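Local atomic coordinates of amidase (Bacillus anthracis, PDB entry 5EWQ), a protein that probably hydrolyses carboxylic acid amides to the free acid and ammonia. Residues Gln24-His27 with Asn28-Gly32. Sequence-based numbering, arbitrary orientation.
Sequences QPIH and NQLKG
Ile26 places CG2 anti to its backbone N (chi1 -67° for CG1), and Leu30 turns CG anti to its carbonyl carbon (chi1 -77°); the two side chains then lie alongside one another with a common heading, with Ile26 CG2 3.6 Å from Leu30 CD1. This apolar pair lies at the C-terminal end of helix 20-28, where the chain runs out into the loop before helix 35-45. The last regular turn is documented by Asn28 N bonding to Gln24 O at 2.9 Å, with an N-H...O angle of 148°. From Gln29 on the backbone no longer keeps helical torsions, and Leu30 N reaches back three residues to His27 O in a weak, 3.5 Å bond. Ile26 packs on Leu72 and Ile75 of helix 64-79, while Leu30 touches Met96 of helix 95-104. The extended Gln29 side chain passes Pro25 O on its way to its partners, and its amide is gripped at both ends: NE2 donates to Asn92 O, and OE1 accepts from Met96 N at the start of helix 95-104. On an exposed flank, the straight aliphatic chain of Lys31 slants across the His27 side chain, bringing Lys31 CE to 3.5 Å from His27 CE1.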
ATOM      1  N   GLN A  24     -18.822  -3.422 -15.536  1.00 51.16           N
ATOM      2  CA  GLN A  24     -19.471  -4.650 -15.998  1.00 59.45           C
ATOM      3  C   GLN A  24     -19.360  -5.822 -15.010  1.00 51.46           C
ATOM      4  O   GLN A  24     -20.343  -6.533 -14.807  1.00 61.80           O
ATOM      5  CB  GLN A  24     -18.917  -5.063 -17.366  1.00 71.86           C
ATOM      6  CG  GLN A  24     -19.501  -4.270 -18.523  1.00 90.18           C
ATOM      7  CD  GLN A  24     -18.921  -4.677 -19.863  1.00101.13           C
ATOM      8  OE1 GLN A  24     -17.982  -5.468 -19.932  1.00107.43           O
ATOM      9  NE2 GLN A  24     -19.481  -4.133 -20.938  1.00100.74           N
ATOM     10  N   PRO A  25     -18.177  -6.041 -14.403  1.00 49.06           N
ATOM     11  CA  PRO A  25     -18.168  -7.069 -13.356  1.00 50.47           C
ATOM     12  C   PRO A  25     -19.082  -6.709 -12.190  1.00 57.25           C
ATOM     13  O   PRO A  25     -19.683  -7.594 -11.584  1.00 58.19           O
ATOM     14  CB  PRO A  25     -16.704  -7.108 -12.911  1.00 47.40           C
ATOM     15  CG  PRO A  25     -15.946  -6.636 -14.092  1.00 56.16           C
ATOM     16  CD  PRO A  25     -16.811  -5.583 -14.719  1.00 55.52           C
ATOM     17  N   ILE A  26     -19.183  -5.417 -11.887  1.00 58.90           N
ATOM     18  CA  ILE A  26     -20.072  -4.942 -10.833  1.00 64.06           C
ATOM     19  C   ILE A  26     -21.534  -5.081 -11.249  1.00 62.88           C
ATOM     20  O   ILE A  26     -22.363  -5.569 -10.481  1.00 66.62           O
ATOM     21  CB  ILE A  26     -19.776  -3.470 -10.472  1.00 64.54           C
ATOM     22  CG1 ILE A  26     -18.398  -3.348  -9.822  1.00 57.58           C
ATOM     23  CG2 ILE A  26     -20.840  -2.919  -9.541  1.00 66.75           C
ATOM     24  CD1 ILE A  26     -18.016  -1.927  -9.467  1.00 48.83           C
ATOM     25  N   HIS A  27     -21.840  -4.661 -12.473  1.00 56.23           N
ATOM     26  CA  HIS A  27     -23.204  -4.710 -12.991  1.00 59.69           C
ATOM     27  C   HIS A  27     -23.736  -6.138 -13.107  1.00 69.53           C
ATOM     28  O   HIS A  27     -24.925  -6.381 -12.908  1.00 66.37           O
ATOM     29  CB  HIS A  27     -23.276  -4.018 -14.356  1.00 63.01           C
ATOM     30  CG  HIS A  27     -24.568  -4.241 -15.081  1.00 69.78           C
ATOM     31  ND1 HIS A  27     -24.664  -5.042 -16.198  1.00 70.92           N
ATOM     32  CD2 HIS A  27     -25.815  -3.769 -14.846  1.00 71.12           C
ATOM     33  CE1 HIS A  27     -25.915  -5.053 -16.622  1.00 79.41           C
ATOM     34  NE2 HIS A  27     -26.634  -4.289 -15.820  1.00 79.71           N
ATOM     35  N   ASN A  28     -22.851  -7.077 -13.429  1.00 67.86           N
ATOM     36  CA  ASN A  28     -23.249  -8.470 -13.611  1.00 73.97           C
ATOM     37  C   ASN A  28     -23.708  -9.132 -12.317  1.00 76.61           C
ATOM     38  O   ASN A  28     -24.707  -9.852 -12.301  1.00 83.29           O
ATOM     39  CB  ASN A  28     -22.099  -9.275 -14.223  1.00 74.13           C
ATOM     40  CG  ASN A  28     -21.892  -8.972 -15.695  1.00 76.62           C
ATOM     41  OD1 ASN A  28     -22.829  -8.600 -16.402  1.00 85.96           O
ATOM     42  ND2 ASN A  28     -20.659  -9.130 -16.165  1.00 63.58           N
ATOM     43  N   GLN A  29     -22.982  -8.886 -11.232  1.00 64.97           N
ATOM     44  CA  GLN A  29     -23.303  -9.513  -9.954  1.00 73.11           C
ATOM     45  C   GLN A  29     -24.096  -8.579  -9.044  1.00 78.20           C
ATOM     46  O   GLN A  29     -24.090  -8.734  -7.823  1.00 80.37           O
ATOM     47  CB  GLN A  29     -22.024  -9.978  -9.253  1.00 64.76           C
ATOM     48  CG  GLN A  29     -20.992  -8.887  -9.041  1.00 60.65           C
ATOM     49  CD  GLN A  29     -19.619  -9.442  -8.713  1.00 58.34           C
ATOM     50  OE1 GLN A  29     -19.482 -10.601  -8.322  1.00 59.96           O
ATOM     51  NE2 GLN A  29     -18.593  -8.617  -8.879  1.00 57.36           N
ATOM     52  N   LEU A  30     -24.781  -7.611  -9.647  1.00 82.38           N
ATOM     53  CA  LEU A  30     -25.679  -6.730  -8.907  1.00 90.93           C
ATOM     54  C   LEU A  30     -27.030  -6.613  -9.603  1.00 98.00           C
ATOM     55  O   LEU A  30     -27.696  -5.581  -9.516  1.00106.80           O
ATOM     56  CB  LEU A  30     -25.062  -5.341  -8.729  1.00 79.06           C
ATOM     57  CG  LEU A  30     -23.979  -5.179  -7.660  1.00 70.33           C
ATOM     58  CD1 LEU A  30     -23.679  -3.706  -7.431  1.00 68.20           C
ATOM     59  CD2 LEU A  30     -24.386  -5.849  -6.359  1.00 66.38           C
ATOM     60  N   LYS A  31     -27.429  -7.672 -10.300  1.00 93.55           N
ATOM     61  CA  LYS A  31     -28.740  -7.715 -10.937  1.00 88.01           C
ATOM     62  C   LYS A  31     -29.779  -8.255  -9.964  1.00 96.58           C
ATOM     63  O   LYS A  31     -30.912  -7.778  -9.920  1.00 94.69           O
ATOM     64  CB  LYS A  31     -28.703  -8.569 -12.206  1.00 80.34           C
ATOM     65  CG  LYS A  31     -27.888  -7.969 -13.341  1.00 80.53           C
ATOM     66  CD  LYS A  31     -27.996  -8.812 -14.601  1.00 86.62           C
ATOM     67  CE  LYS A  31     -27.217  -8.194 -15.751  1.00 87.54           C
ATOM     68  NZ  LYS A  31     -27.333  -9.000 -16.998  1.00 95.51           N
ATOM     69  N   GLY A  32     -29.382  -9.253  -9.181  1.00114.75           N
ATOM     70  CA  GLY A  32     -30.258  -9.839  -8.185  1.00132.79           C
ATOM     71  C   GLY A  32     -29.966  -9.318  -6.792  1.00137.90           C
ATOM     72  O   GLY A  32     -29.739 -10.092  -5.863  1.00146.35           O
TER